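Ribonucleotide monophosphatase NagD (Escherichia coli, PDB 2C4N) removes phosphate from ribonucleoside 5'-monophosphates in a magnesium-dependent reaction of the HAD superfamily and probably accepts a broad range of other phosphorylated substrates. Local coordinates at residues N5-I10 with R183-K188; E26-I31 with L36-L41. All blocks are in the same frame, centred on the assembly; numbering follows the deposited sequence.

Interaction 1: N5-I10 with R183-K188. With MG (magnesium ion), chain B.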
loop_
_atom_site.group_PDB
_atom_site.type_symbol
_atom_site.label_atom_id
_atom_site.label_comp_id
_atom_site.label_asym_id
_atom_site.label_seq_id
_atom_site.Cartn_x
_atom_site.Cartn_y
_atom_site.Cartn_z
ATOM N N ASN A 5 -13.932 20.853 29.650
ATOM C CA ASN A 5 -14.117 21.277 28.260
ATOM C C ASN A 5 -14.647 20.099 27.449
ATOM O O ASN A 5 -14.402 18.941 27.789
ATOM C CB ASN A 5 -12.780 21.731 27.672
ATOM C CG ASN A 5 -12.049 22.709 28.571
ATOM O OD1 ASN A 5 -12.327 23.911 28.563
ATOM N ND2 ASN A 5 -11.113 22.195 29.360
ATOM N N VAL A 6 -15.350 20.389 26.361
ATOM C CA VAL A 6 -15.914 19.323 25.546
ATOM C C VAL A 6 -15.772 19.531 24.045
ATOM O O VAL A 6 -16.106 20.592 23.528
ATOM C CB VAL A 6 -17.426 19.137 25.834
ATOM C CG1 VAL A 6 -17.995 18.029 24.945
ATOM C CG2 VAL A 6 -17.650 18.809 27.309
ATOM N N ILE A 7 -15.254 18.512 23.362
ATOM C CA ILE A 7 -15.142 18.537 21.909
ATOM C C ILE A 7 -16.151 17.477 21.489
ATOM O O ILE A 7 -16.059 16.321 21.914
ATOM C CB ILE A 7 -13.755 18.101 21.398
ATOM C CG1 ILE A 7 -12.698 19.140 21.773
ATOM C CG2 ILE A 7 -13.797 17.931 19.878
ATOM C CD1 ILE A 7 -11.280 18.740 21.351
ATOM N N CYS A 8 -17.128 17.863 20.681
ATOM C CA CYS A 8 -18.132 16.908 20.257
ATOM C C CYS A 8 -18.230 16.835 18.749
ATOM O O CYS A 8 -18.455 17.841 18.072
ATOM C CB CYS A 8 -19.499 17.272 20.844
ATOM S SG CYS A 8 -20.802 16.057 20.512
ATOM N N ASP A 9 -18.054 15.630 18.224
ATOM C CA ASP A 9 -18.146 15.420 16.793
ATOM C C ASP A 9 -19.587 15.668 16.343
ATOM O O ASP A 9 -20.528 15.486 17.116
ATOM C CB ASP A 9 -17.722 13.999 16.449
ATOM C CG ASP A 9 -17.890 13.698 14.992
ATOM O OD1 ASP A 9 -17.282 14.409 14.163
ATOM O OD2 ASP A 9 -18.640 12.761 14.683
ATOM N N ILE A 10 -19.760 16.069 15.091
ATOM C CA ILE A 10 -21.093 16.372 14.577
ATOM C C ILE A 10 -21.856 15.222 13.932
ATOM O O ILE A 10 -22.846 14.740 14.480
ATOM C CB ILE A 10 -21.022 17.563 13.580
ATOM C CG1 ILE A 10 -20.646 18.834 14.347
ATOM C CG2 ILE A 10 -22.358 17.738 12.848
ATOM C CD1 ILE A 10 -20.365 20.042 13.469
ATOM N N ARG A 183 -5.503 19.309 19.009
ATOM C CA ARG A 183 -4.678 20.325 19.658
ATOM C C ARG A 183 -5.218 21.701 19.286
ATOM O O ARG A 183 -5.332 22.587 20.137
ATOM C CB ARG A 183 -3.219 20.202 19.202
ATOM C CG ARG A 183 -2.305 19.566 20.240
ATOM C CD ARG A 183 -2.320 20.389 21.517
ATOM N NE ARG A 183 -2.245 19.553 22.711
ATOM C CZ ARG A 183 -2.481 19.992 23.941
ATOM N NH1 ARG A 183 -2.806 21.260 24.140
ATOM N NH2 ARG A 183 -2.400 19.162 24.967
ATOM N N ALA A 184 -5.548 21.870 18.011
ATOM C CA ALA A 184 -6.087 23.134 17.515
ATOM C C ALA A 184 -7.409 23.451 18.202
ATOM O O ALA A 184 -7.685 24.597 18.542
ATOM C CB ALA A 184 -6.286 23.055 16.003
ATOM N N ALA A 185 -8.228 22.425 18.404
ATOM C CA ALA A 185 -9.518 22.599 19.061
ATOM C C ALA A 185 -9.318 23.013 20.516
ATOM O O ALA A 185 -10.036 23.876 21.029
ATOM C CB ALA A 185 -10.330 21.306 18.977
ATOM N N LEU A 186 -8.343 22.394 21.181
ATOM C CA LEU A 186 -8.033 22.725 22.571
ATOM C C LEU A 186 -7.573 24.176 22.661
ATOM O O LEU A 186 -7.979 24.912 23.555
ATOM C CB LEU A 186 -6.931 21.809 23.121
ATOM C CG LEU A 186 -7.252 20.323 23.325
ATOM C CD1 LEU A 186 -5.981 19.580 23.717
ATOM C CD2 LEU A 186 -8.311 20.159 24.397
ATOM N N ASN A 187 -6.714 24.596 21.761
ATOM C CA ASN A 187 -6.237 25.955 21.755
ATOM C C ASN A 187 -7.399 26.915 21.561
ATOM O O ASN A 187 -7.399 27.969 22.083
ATOM C CB ASN A 187 -5.113 26.231 20.716
ATOM C CG ASN A 187 -3.860 25.310 20.868
ATOM O OD1 ASN A 187 -3.660 24.676 21.879
ATOM N ND2 ASN A 187 -3.062 25.232 19.824
ATOM N N LYS A 188 -8.373 26.521 20.772
ATOM C CA LYS A 188 -9.553 27.350 20.536
ATOM C C LYS A 188 -10.311 27.569 21.843
ATOM O O LYS A 188 -10.910 28.619 22.053
ATOM C CB LYS A 188 -10.466 26.686 19.490
ATOM C CG LYS A 188 -11.817 27.370 19.269
ATOM C CD LYS A 188 -12.573 26.708 18.106
ATOM C CE LYS A 188 -14.051 27.114 18.034
ATOM N NZ LYS A 188 -14.268 28.539 17.676
HETATM MG MG MG B . -18.865 11.428 12.907
HETATM O O HOH W 1 -16.676 10.711 13.160
HETATM O O HOH W 2 -19.365 9.852 11.256
#
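Ile7 meets helix 180-189 through a single methyl: its CD1 lies 3.6 Å from CB of Ala185 and, more loosely, 4.5 Å from CD2 of Leu186. CG1 of Ile7 stands anti to the carbonyl carbon (chi1 -68°), and the extended second torsion (177°) carries CD1 straight out from the strand to the helix. Ala185 meets it with CB alone, and the CA atoms of Ile7 and Ala185 are 7.5 Å apart. Leu186 reaches in from the flank of the helix, its CD2 directed at the strand; its other methyl, CD1, sits 3.5 Å above the guanidinium plane of Arg183, over the centre. The contact is entirely apolar and buries 109 Å² summed over both segments. Strand 5-9 is a central strand of the parallel six-stranded sheet of the HAD Rossmann-like core, and Asp9 at its end belongs to the DxD signature of the superfamily. Asp9 OD2 binds the magnesium ion at 2.2 Å, alongside two waters, Asp201 and the backbone oxygen of Asp11. The other carboxylate oxygen, OD1, forms a salt bridge with Lys176, a likely substrate-binding residue, so one oxygen binds the metal and the other the ammonium group, which probably limits rotation of the carboxylate. Further out, backbone bonds from Ile7 to Val197 and Val199 hold the strand against its neighbour 196-200.

Interaction 2: E26-I31 with L36-L41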
loop_
_atom_site.group_PDB
_atom_site.type_symbol
_atom_site.label_atom_id
_atom_site.label_comp_id
_atom_site.label_asym_id
_atom_site.label_seq_id
_atom_site.Cartn_x
_atom_site.Cartn_y
_atom_site.Cartn_z
ATOM N N GLU A 26 -30.722 18.946 24.136
ATOM C CA GLU A 26 -30.608 18.905 25.589
ATOM C C GLU A 26 -29.167 18.650 26.027
ATOM O O GLU A 26 -28.689 19.229 27.005
ATOM C CB GLU A 26 -31.519 17.812 26.153
ATOM C CG GLU A 26 -31.643 17.827 27.667
ATOM C CD GLU A 26 -32.331 19.077 28.186
ATOM O OE1 GLU A 26 -31.820 20.191 27.942
ATOM O OE2 GLU A 26 -33.387 18.946 28.840
ATOM N N PHE A 27 -28.479 17.774 25.301
ATOM C CA PHE A 27 -27.093 17.445 25.608
ATOM C C PHE A 27 -26.222 18.691 25.527
ATOM O O PHE A 27 -25.489 19.011 26.462
ATOM C CB PHE A 27 -26.578 16.390 24.623
ATOM C CG PHE A 27 -25.113 16.089 24.759
ATOM C CD1 PHE A 27 -24.607 15.513 25.921
ATOM C CD2 PHE A 27 -24.236 16.370 23.715
ATOM C CE1 PHE A 27 -23.248 15.219 26.042
ATOM C CE2 PHE A 27 -22.877 16.080 23.825
ATOM C CZ PHE A 27 -22.381 15.501 24.992
ATOM N N LEU A 28 -26.312 19.397 24.403
ATOM C CA LEU A 28 -25.520 20.603 24.193
ATOM C C LEU A 28 -25.881 21.730 25.156
ATOM O O LEU A 28 -24.995 22.375 25.722
ATOM C CB LEU A 28 -25.672 21.077 22.747
ATOM C CG LEU A 28 -25.132 20.107 21.685
ATOM C CD1 LEU A 28 -25.304 20.710 20.297
ATOM C CD2 LEU A 28 -23.663 19.817 21.961
ATOM N N HIS A 29 -27.175 21.968 25.345
ATOM C CA HIS A 29 -27.617 23.024 26.250
ATOM C C HIS A 29 -27.128 22.758 27.670
ATOM O O HIS A 29 -26.778 23.688 28.396
ATOM C CB HIS A 29 -29.144 23.149 26.232
ATOM C CG HIS A 29 -29.693 23.654 24.933
ATOM N ND1 HIS A 29 -29.182 24.761 24.289
ATOM C CD2 HIS A 29 -30.716 23.211 24.162
ATOM C CE1 HIS A 29 -29.863 24.976 23.178
ATOM N NE2 HIS A 29 -30.799 24.050 23.078
ATOM N N GLY A 30 -27.097 21.486 28.058
ATOM C CA GLY A 30 -26.627 21.136 29.386
ATOM C C GLY A 30 -25.174 21.529 29.567
ATOM O O GLY A 30 -24.779 22.039 30.618
ATOM N N ILE A 31 -24.368 21.293 28.536
ATOM C CA ILE A 31 -22.953 21.637 28.582
ATOM C C ILE A 31 -22.751 23.145 28.657
ATOM O O ILE A 31 -21.967 23.633 29.470
ATOM C CB ILE A 31 -22.212 21.095 27.341
ATOM C CG1 ILE A 31 -22.244 19.565 27.357
ATOM C CG2 ILE A 31 -20.775 21.608 27.313
ATOM C CD1 ILE A 31 -21.732 18.927 26.084
ATOM N N LEU A 36 -19.138 25.105 30.324
ATOM C CA LEU A 36 -17.978 24.367 29.840
ATOM C C LEU A 36 -17.677 24.748 28.399
ATOM O O LEU A 36 -18.567 24.727 27.555
ATOM C CB LEU A 36 -18.240 22.857 29.918
ATOM C CG LEU A 36 -18.724 22.228 31.233
ATOM C CD1 LEU A 36 -18.847 20.725 31.039
ATOM C CD2 LEU A 36 -17.751 22.538 32.358
ATOM N N PRO A 37 -16.421 25.122 28.099
ATOM C CA PRO A 37 -16.105 25.487 26.713
ATOM C C PRO A 37 -16.508 24.327 25.804
ATOM O O PRO A 37 -16.307 23.161 26.148
ATOM C CB PRO A 37 -14.598 25.723 26.757
ATOM C CG PRO A 37 -14.415 26.297 28.142
ATOM C CD PRO A 37 -15.272 25.377 28.985
ATOM N N LEU A 38 -17.092 24.651 24.657
ATOM C CA LEU A 38 -17.563 23.635 23.728
ATOM C C LEU A 38 -17.143 23.873 22.285
ATOM O O LEU A 38 -17.204 24.995 21.782
ATOM C CB LEU A 38 -19.090 23.562 23.782
ATOM C CG LEU A 38 -19.812 22.628 22.803
ATOM C CD1 LEU A 38 -19.558 21.183 23.207
ATOM C CD2 LEU A 38 -21.311 22.927 22.814
ATOM N N VAL A 39 -16.718 22.802 21.627
ATOM C CA VAL A 39 -16.335 22.869 20.227
ATOM C C VAL A 39 -17.063 21.746 19.499
ATOM O O VAL A 39 -16.996 20.586 19.916
ATOM C CB VAL A 39 -14.813 22.681 20.036
ATOM C CG1 VAL A 39 -14.491 22.463 18.570
ATOM C CG2 VAL A 39 -14.071 23.907 20.551
ATOM N N LEU A 40 -17.784 22.101 18.441
ATOM C CA LEU A 40 -18.493 21.117 17.635
ATOM C C LEU A 40 -17.603 20.925 16.417
ATOM O O LEU A 40 -17.457 21.811 15.578
ATOM C CB LEU A 40 -19.881 21.632 17.249
ATOM C CG LEU A 40 -20.789 21.914 18.455
ATOM C CD1 LEU A 40 -22.206 22.202 17.964
ATOM C CD2 LEU A 40 -20.787 20.717 19.411
ATOM N N LEU A 41 -17.001 19.746 16.347
ATOM C CA LEU A 41 -16.048 19.408 15.305
ATOM C C LEU A 41 -16.566 18.593 14.130
ATOM O O LEU A 41 -17.406 17.709 14.285
ATOM C CB LEU A 41 -14.884 18.652 15.954
ATOM C CG LEU A 41 -13.701 18.211 15.090
ATOM C CD1 LEU A 41 -12.820 19.415 14.788
ATOM C CD2 LEU A 41 -12.906 17.138 15.825
#
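The axes of helical segment 26-31 and strand segment 38-41 come within 10.5 Å, and their N-to-C directions differ by 148°, so the two are roughly antiparallel. The nearest CA pair is Ile31 and Leu36, at 5.8 Å, where the chain turns from helix to strand; there Leu36 N donates a weak hydrogen bond to Ile31 O (3.3 Å, N-H...O angle 162°). Beside that bond the two side chains cross at about a right angle, with Ile31 CG2 3.8 Å from Leu36 CB. Ile31 CG1 is anti to the carbonyl carbon (chi1 -65°), which directs its CD1 over the rim of one face of the Phe27 ring and loosely toward Leu38 CD1. One turn back, Leu28 uses its CD2 methyl twice: it meets Leu40 CD2 tip to tip at 3.9 Å and Leu38 CD2, whose side chain lies across it, at 4.0 Å. These contacts pack the helix of a beta-alpha-beta crossover, from strand 5-9 to strand 38-42, against its second strand. Leu38 and Leu40 also touch Val6 and Cys8 of strand 5-9, whereas Val39 and Leu41 pack on helix 180-189, placing the two helices on opposite faces of the sheet.

How the interactions relate
Interactions 1 and 2 have centres about 10 Å apart and share the parallel six-stranded sheet, in which strands 5-9 and 38-42 are neighbours. Two probable backbone hydrogen bonds join them directly, Cys8 N to Val39 O at 2.8 Å and Val6 N to Pro37 O at 2.9 Å. Along the chain, interaction 2 spans a short local turn, and both its segments fall between the two of interaction 1, whose helix returns after more than 170 residues. Early and late parts of the sequence are thereby brought together around adjacent strands of one sheet. Strand 5-9 ends at the magnesium ligand Asp9, and the Leu40 side chain of interaction 2 is about 11 Å from the ion.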